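PDB 7A02: DUF3992 domain-containing protein from Bacillus cereus, which forms the disulfide-linked pili that make up Bacillus endospore appendages, whose precise function is not known. Local coordinates for residues A[54-68]-A[91-105]. Residues are numbered along the deposited sequence; the frame is centred on the assembly and turned at random.
Sequences DTGTGPVTIVFYSGG and RFDTVTILGTAAAET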
ATOM      1  N   ASP A  54     -27.071  28.482 -48.565  1.00 71.01           N
ATOM      2  CA  ASP A  54     -26.821  29.881 -48.886  1.00 71.01           C
ATOM      3  C   ASP A  54     -27.799  30.403 -49.930  1.00 71.01           C
ATOM      4  O   ASP A  54     -28.547  31.349 -49.667  1.00 71.01           O
ATOM      5  CB  ASP A  54     -25.379  30.054 -49.367  1.00 71.01           C
ATOM      6  CG  ASP A  54     -24.934  31.496 -49.350  1.00 71.01           C
ATOM      7  OD1 ASP A  54     -24.840  32.076 -48.249  1.00 71.01           O
ATOM      8  OD2 ASP A  54     -24.671  32.050 -50.437  1.00 71.01           O
ATOM      9  N   THR A  55     -27.810  29.804 -51.116  1.00 73.76           N
ATOM     10  CA  THR A  55     -28.675  30.289 -52.179  1.00 73.76           C
ATOM     11  C   THR A  55     -29.421  29.132 -52.821  1.00 73.76           C
ATOM     12  O   THR A  55     -28.992  27.979 -52.765  1.00 73.76           O
ATOM     13  CB  THR A  55     -27.903  31.043 -53.266  1.00 73.76           C
ATOM     14  OG1 THR A  55     -26.985  30.155 -53.906  1.00 73.76           O
ATOM     15  CG2 THR A  55     -27.138  32.214 -52.672  1.00 73.76           C
ATOM     16  N   GLY A  56     -30.541  29.467 -53.443  1.00 76.55           N
ATOM     17  CA  GLY A  56     -31.409  28.532 -54.117  1.00 76.55           C
ATOM     18  C   GLY A  56     -32.814  28.651 -53.589  1.00 76.55           C
ATOM     19  O   GLY A  56     -33.167  29.606 -52.893  1.00 76.55           O
ATOM     20  N   THR A  57     -33.634  27.664 -53.920  1.00 76.44           N
ATOM     21  CA  THR A  57     -34.996  27.590 -53.424  1.00 76.44           C
ATOM     22  C   THR A  57     -35.283  26.171 -52.967  1.00 76.44           C
ATOM     23  O   THR A  57     -34.627  25.217 -53.386  1.00 76.44           O
ATOM     24  CB  THR A  57     -36.012  28.001 -54.486  1.00 76.44           C
ATOM     25  OG1 THR A  57     -37.334  27.848 -53.960  1.00 76.44           O
ATOM     26  CG2 THR A  57     -35.865  27.128 -55.716  1.00 76.44           C
ATOM     27  N   GLY A  58     -36.268  26.038 -52.091  1.00 73.55           N
ATOM     28  CA  GLY A  58     -36.679  24.739 -51.626  1.00 73.55           C
ATOM     29  C   GLY A  58     -35.694  24.164 -50.635  1.00 73.55           C
ATOM     30  O   GLY A  58     -34.495  24.449 -50.676  1.00 73.55           O
ATOM     31  N   PRO A  59     -36.187  23.339 -49.721  1.00 68.52           N
ATOM     32  CA  PRO A  59     -35.327  22.813 -48.661  1.00 68.52           C
ATOM     33  C   PRO A  59     -34.301  21.833 -49.202  1.00 68.52           C
ATOM     34  O   PRO A  59     -34.480  21.207 -50.247  1.00 68.52           O
ATOM     35  CB  PRO A  59     -36.312  22.116 -47.717  1.00 68.52           C
ATOM     36  CG  PRO A  59     -37.667  22.588 -48.134  1.00 68.52           C
ATOM     37  CD  PRO A  59     -37.569  22.866 -49.587  1.00 68.52           C
ATOM     38  N   VAL A  60     -33.204  21.711 -48.462  1.00 63.59           N
ATOM     39  CA  VAL A  60     -32.143  20.757 -48.755  1.00 63.59           C
ATOM     40  C   VAL A  60     -32.123  19.723 -47.640  1.00 63.59           C
ATOM     41  O   VAL A  60     -32.189  20.079 -46.457  1.00 63.59           O
ATOM     42  CB  VAL A  60     -30.780  21.455 -48.889  1.00 63.59           C
ATOM     43  CG1 VAL A  60     -29.698  20.445 -49.175  1.00 63.59           C
ATOM     44  CG2 VAL A  60     -30.832  22.490 -49.980  1.00 63.59           C
ATOM     45  N   THR A  61     -32.046  18.450 -48.011  1.00 60.39           N
ATOM     46  CA  THR A  61     -32.113  17.347 -47.061  1.00 60.39           C
ATOM     47  C   THR A  61     -30.754  16.675 -46.945  1.00 60.39           C
ATOM     48  O   THR A  61     -30.183  16.245 -47.949  1.00 60.39           O
ATOM     49  CB  THR A  61     -33.162  16.325 -47.488  1.00 60.39           C
ATOM     50  OG1 THR A  61     -34.454  16.938 -47.479  1.00 60.39           O
ATOM     51  CG2 THR A  61     -33.168  15.152 -46.537  1.00 60.39           C
ATOM     52  N   ILE A  62     -30.251  16.574 -45.718  1.00 55.41           N
ATOM     53  CA  ILE A  62     -28.981  15.922 -45.422  1.00 55.41           C
ATOM     54  C   ILE A  62     -29.272  14.627 -44.678  1.00 55.41           C
ATOM     55  O   ILE A  62     -30.101  14.602 -43.760  1.00 55.41           O
ATOM     56  CB  ILE A  62     -28.047  16.842 -44.615  1.00 55.41           C
ATOM     57  CG1 ILE A  62     -26.649  16.242 -44.529  1.00 55.41           C
ATOM     58  CG2 ILE A  62     -28.606  17.154 -43.245  1.00 55.41           C
ATOM     59  CD1 ILE A  62     -25.614  17.205 -44.042  1.00 55.41           C
ATOM     60  N   VAL A  63     -28.625  13.542 -45.104  1.00 53.69           N
ATOM     61  CA  VAL A  63     -28.854  12.222 -44.532  1.00 53.69           C
ATOM     62  C   VAL A  63     -27.515  11.575 -44.213  1.00 53.69           C
ATOM     63  O   VAL A  63     -26.615  11.553 -45.060  1.00 53.69           O
ATOM     64  CB  VAL A  63     -29.667  11.320 -45.477  1.00 53.69           C
ATOM     65  CG1 VAL A  63     -29.953  10.003 -44.813  1.00 53.69           C
ATOM     66  CG2 VAL A  63     -30.961  11.991 -45.863  1.00 53.69           C
ATOM     67  N   PHE A  64     -27.392  11.041 -42.999  1.00 51.53           N
ATOM     68  CA  PHE A  64     -26.229  10.268 -42.580  1.00 51.53           C
ATOM     69  C   PHE A  64     -26.557   8.787 -42.685  1.00 51.53           C
ATOM     70  O   PHE A  64     -27.594   8.343 -42.188  1.00 51.53           O
ATOM     71  CB  PHE A  64     -25.832  10.598 -41.141  1.00 51.53           C
ATOM     72  CG  PHE A  64     -25.459  12.033 -40.918  1.00 51.53           C
ATOM     73  CD1 PHE A  64     -26.429  13.001 -40.779  1.00 51.53           C
ATOM     74  CD2 PHE A  64     -24.138  12.406 -40.818  1.00 51.53           C
ATOM     75  CE1 PHE A  64     -26.085  14.308 -40.566  1.00 51.53           C
ATOM     76  CE2 PHE A  64     -23.796  13.713 -40.602  1.00 51.53           C
ATOM     77  CZ  PHE A  64     -24.770  14.662 -40.478  1.00 51.53           C
ATOM     78  N   TYR A  65     -25.674   8.022 -43.318  1.00 56.60           N
ATOM     79  CA  TYR A  65     -25.899   6.609 -43.579  1.00 56.60           C
ATOM     80  C   TYR A  65     -24.831   5.770 -42.906  1.00 56.60           C
ATOM     81  O   TYR A  65     -23.636   6.067 -43.004  1.00 56.60           O
ATOM     82  CB  TYR A  65     -25.888   6.311 -45.072  1.00 56.60           C
ATOM     83  CG  TYR A  65     -27.113   6.778 -45.803  1.00 56.60           C
ATOM     84  CD1 TYR A  65     -28.348   6.221 -45.543  1.00 56.60           C
ATOM     85  CD2 TYR A  65     -27.034   7.777 -46.750  1.00 56.60           C
ATOM     86  CE1 TYR A  65     -29.466   6.642 -46.207  1.00 56.60           C
ATOM     87  CE2 TYR A  65     -28.146   8.205 -47.418  1.00 56.60           C
ATOM     88  CZ  TYR A  65     -29.360   7.635 -47.145  1.00 56.60           C
ATOM     89  OH  TYR A  65     -30.479   8.065 -47.814  1.00 56.60           O
ATOM     90  N   SER A  66     -25.271   4.708 -42.241  1.00 60.32           N
ATOM     91  CA  SER A  66     -24.389   3.712 -41.648  1.00 60.32           C
ATOM     92  C   SER A  66     -24.562   2.418 -42.426  1.00 60.32           C
ATOM     93  O   SER A  66     -25.614   1.779 -42.346  1.00 60.32           O
ATOM     94  CB  SER A  66     -24.703   3.503 -40.172  1.00 60.32           C
ATOM     95  OG  SER A  66     -24.218   2.250 -39.736  1.00 60.32           O
ATOM     96  N   GLY A  67     -23.539   2.036 -43.177  1.00 62.33           N
ATOM     97  CA  GLY A  67     -23.623   0.838 -43.981  1.00 62.33           C
ATOM     98  C   GLY A  67     -23.955   1.131 -45.425  1.00 62.33           C
ATOM     99  O   GLY A  67     -24.787   0.451 -46.030  1.00 62.33           O
ATOM    100  N   GLY A  68     -23.317   2.149 -45.988  1.00 64.61           N
ATOM    101  CA  GLY A  68     -23.547   2.508 -47.371  1.00 64.61           C
ATOM    102  C   GLY A  68     -24.808   3.321 -47.550  1.00 64.61           C
ATOM    103  O   GLY A  68     -25.595   3.539 -46.625  1.00 64.61           O
ATOM    104  N   ARG A  91     -20.972   6.744 -35.402  1.00 53.62           N
ATOM    105  CA  ARG A  91     -21.198   5.568 -36.242  1.00 53.62           C
ATOM    106  C   ARG A  91     -22.030   5.884 -37.481  1.00 53.62           C
ATOM    107  O   ARG A  91     -23.189   5.496 -37.604  1.00 53.62           O
ATOM    108  CB  ARG A  91     -21.823   4.402 -35.473  1.00 53.62           C
ATOM    109  CG  ARG A  91     -20.821   3.466 -34.815  1.00 53.62           C
ATOM    110  CD  ARG A  91     -21.257   2.883 -33.483  1.00 53.62           C
ATOM    111  NE  ARG A  91     -21.310   3.788 -32.348  1.00 53.62           N
ATOM    112  CZ  ARG A  91     -21.284   3.352 -31.092  1.00 53.62           C
ATOM    113  NH1 ARG A  91     -21.320   4.195 -30.073  1.00 53.62           N
ATOM    114  NH2 ARG A  91     -21.230   2.048 -30.858  1.00 53.62           N
ATOM    115  N   PHE A  92     -21.410   6.597 -38.411  1.00 52.24           N
ATOM    116  CA  PHE A  92     -21.970   6.796 -39.735  1.00 52.24           C
ATOM    117  C   PHE A  92     -20.897   6.524 -40.774  1.00 52.24           C
ATOM    118  O   PHE A  92     -19.700   6.618 -40.500  1.00 52.24           O
ATOM    119  CB  PHE A  92     -22.536   8.207 -39.909  1.00 52.24           C
ATOM    120  CG  PHE A  92     -21.524   9.292 -39.743  1.00 52.24           C
ATOM    121  CD1 PHE A  92     -21.229   9.792 -38.497  1.00 52.24           C
ATOM    122  CD2 PHE A  92     -20.877   9.819 -40.836  1.00 52.24           C
ATOM    123  CE1 PHE A  92     -20.303  10.784 -38.345  1.00 52.24           C
ATOM    124  CE2 PHE A  92     -19.954  10.810 -40.687  1.00 52.24           C
ATOM    125  CZ  PHE A  92     -19.665  11.293 -39.440  1.00 52.24           C
ATOM    126  N   ASP A  93     -21.336   6.185 -41.979  1.00 57.40           N
ATOM    127  CA  ASP A  93     -20.427   5.769 -43.033  1.00 57.40           C
ATOM    128  C   ASP A  93     -20.362   6.769 -44.178  1.00 57.40           C
ATOM    129  O   ASP A  93     -19.277   7.054 -44.685  1.00 57.40           O
ATOM    130  CB  ASP A  93     -20.857   4.391 -43.549  1.00 57.40           C
ATOM    131  CG  ASP A  93     -19.851   3.777 -44.494  1.00 57.40           C
ATOM    132  OD1 ASP A  93     -18.823   4.417 -44.787  1.00 57.40           O
ATOM    133  OD2 ASP A  93     -20.090   2.637 -44.945  1.00 57.40           O
ATOM    134  N   THR A  94     -21.497   7.317 -44.603  1.00 57.30           N
ATOM    135  CA  THR A  94     -21.514   8.315 -45.663  1.00 57.30           C
ATOM    136  C   THR A  94     -22.493   9.415 -45.297  1.00 57.30           C
ATOM    137  O   THR A  94     -23.317   9.265 -44.396  1.00 57.30           O
ATOM    138  CB  THR A  94     -21.906   7.720 -47.017  1.00 57.30           C
ATOM    139  OG1 THR A  94     -23.193   7.105 -46.910  1.00 57.30           O
ATOM    140  CG2 THR A  94     -20.900   6.687 -47.472  1.00 57.30           C
ATOM    141  N   VAL A  95     -22.393  10.538 -45.999  1.00 53.46           N
ATOM    142  CA  VAL A  95     -23.352  11.628 -45.883  1.00 53.46           C
ATOM    143  C   VAL A  95     -23.779  12.030 -47.284  1.00 53.46           C
ATOM    144  O   VAL A  95     -22.943  12.139 -48.186  1.00 53.46           O
ATOM    145  CB  VAL A  95     -22.770  12.839 -45.129  1.00 53.46           C
ATOM    146  CG1 VAL A  95     -23.860  13.824 -44.817  1.00 53.46           C
ATOM    147  CG2 VAL A  95     -22.091  12.401 -43.861  1.00 53.46           C
ATOM    148  N   THR A  96     -25.079  12.235 -47.477  1.00 58.00           N
ATOM    149  CA  THR A  96     -25.590  12.652 -48.774  1.00 58.00           C
ATOM    150  C   THR A  96     -26.480  13.872 -48.624  1.00 58.00           C
ATOM    151  O   THR A  96     -27.155  14.052 -47.606  1.00 58.00           O
ATOM    152  CB  THR A  96     -26.389  11.553 -49.477  1.00 58.00           C
ATOM    153  OG1 THR A  96     -27.642  11.373 -48.810  1.00 58.00           O
ATOM    154  CG2 THR A  96     -25.631  10.249 -49.474  1.00 58.00           C
ATOM    155  N   ILE A  97     -26.477  14.703 -49.660  1.00 61.50           N
ATOM    156  CA  ILE A  97     -27.336  15.876 -49.732  1.00 61.50           C
ATOM    157  C   ILE A  97     -28.245  15.766 -50.946  1.00 61.50           C
ATOM    158  O   ILE A  97     -27.861  15.252 -52.001  1.00 61.50           O
ATOM    159  CB  ILE A  97     -26.534  17.196 -49.766  1.00 61.50           C
ATOM    160  CG1 ILE A  97     -25.644  17.255 -51.001  1.00 61.50           C
ATOM    161  CG2 ILE A  97     -25.724  17.366 -48.510  1.00 61.50           C
ATOM    162  CD1 ILE A  97     -25.014  18.593 -51.216  1.00 61.50           C
ATOM    163  N   LEU A  98     -29.477  16.235 -50.769  1.00 69.86           N
ATOM    164  CA  LEU A  98     -30.503  16.203 -51.803  1.00 69.86           C
ATOM    165  C   LEU A  98     -31.150  17.573 -51.884  1.00 69.86           C
ATOM    166  O   LEU A  98     -31.545  18.132 -50.858  1.00 69.86           O
ATOM    167  CB  LEU A  98     -31.556  15.142 -51.494  1.00 69.86           C
ATOM    168  CG  LEU A  98     -32.654  14.969 -52.534  1.00 69.86           C
ATOM    169  CD1 LEU A  98     -32.069  14.513 -53.839  1.00 69.86           C
ATOM    170  CD2 LEU A  98     -33.688  13.985 -52.041  1.00 69.86           C
ATOM    171  N   GLY A  99     -31.276  18.105 -53.097  1.00 75.95           N
ATOM    172  CA  GLY A  99     -31.881  19.402 -53.305  1.00 75.95           C
ATOM    173  C   GLY A  99     -32.774  19.411 -54.532  1.00 75.95           C
ATOM    174  O   GLY A  99     -32.767  18.482 -55.339  1.00 75.95           O
ATOM    175  N   THR A 100     -33.541  20.489 -54.647  1.00 78.96           N
ATOM    176  CA  THR A 100     -34.400  20.700 -55.800  1.00 78.96           C
ATOM    177  C   THR A 100     -33.530  20.909 -57.039  1.00 78.96           C
ATOM    178  O   THR A 100     -32.334  21.193 -56.950  1.00 78.96           O
ATOM    179  CB  THR A 100     -35.324  21.890 -55.540  1.00 78.96           C
ATOM    180  OG1 THR A 100     -36.009  21.691 -54.300  1.00 78.96           O
ATOM    181  CG2 THR A 100     -36.368  22.038 -56.634  1.00 78.96           C
ATOM    182  N   ALA A 101     -34.126  20.764 -58.218  1.00 79.40           N
ATOM    183  CA  ALA A 101     -33.393  20.985 -59.462  1.00 79.40           C
ATOM    184  C   ALA A 101     -33.266  22.471 -59.769  1.00 79.40           C
ATOM    185  O   ALA A 101     -33.555  22.939 -60.866  1.00 79.40           O
ATOM    186  CB  ALA A 101     -34.074  20.246 -60.606  1.00 79.40           C
ATOM    187  N   ALA A 102     -32.814  23.222 -58.771  1.00 78.86           N
ATOM    188  CA  ALA A 102     -32.523  24.637 -58.911  1.00 78.86           C
ATOM    189  C   ALA A 102     -31.089  24.956 -58.533  1.00 78.86           C
ATOM    190  O   ALA A 102     -30.721  26.135 -58.499  1.00 78.86           O
ATOM    191  CB  ALA A 102     -33.481  25.472 -58.052  1.00 78.86           C
ATOM    192  N   ALA A 103     -30.280  23.940 -58.236  1.00 73.54           N
ATOM    193  CA  ALA A 103     -28.861  24.092 -57.935  1.00 73.54           C
ATOM    194  C   ALA A 103     -28.640  25.045 -56.761  1.00 73.54           C
ATOM    195  O   ALA A 103     -28.009  26.094 -56.885  1.00 73.54           O
ATOM    196  CB  ALA A 103     -28.086  24.548 -59.173  1.00 73.54           C
ATOM    197  N   GLU A 104     -29.181  24.662 -55.610  1.00 72.09           N
ATOM    198  CA  GLU A 104     -28.863  25.372 -54.383  1.00 72.09           C
ATOM    199  C   GLU A 104     -27.391  25.186 -54.061  1.00 72.09           C
ATOM    200  O   GLU A 104     -26.768  24.201 -54.459  1.00 72.09           O
ATOM    201  CB  GLU A 104     -29.717  24.860 -53.229  1.00 72.09           C
ATOM    202  CG  GLU A 104     -31.201  24.915 -53.484  1.00 72.09           C
ATOM    203  CD  GLU A 104     -31.719  23.653 -54.126  1.00 72.09           C
ATOM    204  OE1 GLU A 104     -30.986  23.058 -54.937  1.00 72.09           O
ATOM    205  OE2 GLU A 104     -32.856  23.249 -53.819  1.00 72.09           O
ATOM    206  N   THR A 105     -26.821  26.148 -53.350  1.00 66.62           N
ATOM    207  CA  THR A 105     -25.431  26.030 -52.951  1.00 66.62           C
ATOM    208  C   THR A 105     -25.248  26.562 -51.541  1.00 66.62           C
ATOM    209  O   THR A 105     -26.023  27.398 -51.063  1.00 66.62           O
ATOM    210  CB  THR A 105     -24.489  26.757 -53.910  1.00 66.62           C
ATOM    211  OG1 THR A 105     -23.139  26.390 -53.609  1.00 66.62           O
ATOM    212  CG2 THR A 105     -24.620  28.246 -53.755  1.00 66.62           C
TER
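Strands 60-66 and 94-98 pair antiparallel at the middle of one four-stranded sheet, and where the two segments pass between this sheet and the other, they pair again, at 54-55 and 104-105. The central ladder runs through T61-L98, V63-T96 and Y65-T94, each a hydrogen-bonded pair with two backbone bonds; the two strand axes come within 4.7 Å, their N-to-C directions 164° apart. At its far end D93 and T94 both face Y65 in a classic beta bulge, their amides sharing Y65 O. D54 and T55 form a second one against T105, with both amides donating to T105 O.

The two faces of the ladder differ. Toward the other sheet, I62 CG1, anti to its backbone N (chi1 -170°), meets V95 CG1 at 3.7 Å. The other branch, V95 CG2, lies 3.7 Å from F64 CD2. The edge of the F64 ring points at the face of F92 in a T-shaped pair, centroids 5.6 Å apart and planes at 79°. On the reverse face, Y65 lies across T96: Y65 CE2 is 3.5 Å from T96 OG1, with T96 CG2 in plane at the ring edge, while V63 CG1 of the same strand sits over one ring face.

At the crossover the buried E104 bends at chi2, turning its carboxylate toward the 56-58 loop, and E104 CG packs 3.7 Å from G56 CA. T100 N donates to the syn lone pair of E104 OE2 at 3.0 Å.

Strand 72-79 flanks 60-66 and strand 34-38 flanks 94-98, the outer strands of this sheet within the chain. From the facing sheet, F87 packs edge-to-face with F64, W27 touches V60 and I97, and A47 meets F92, closing the sandwich core.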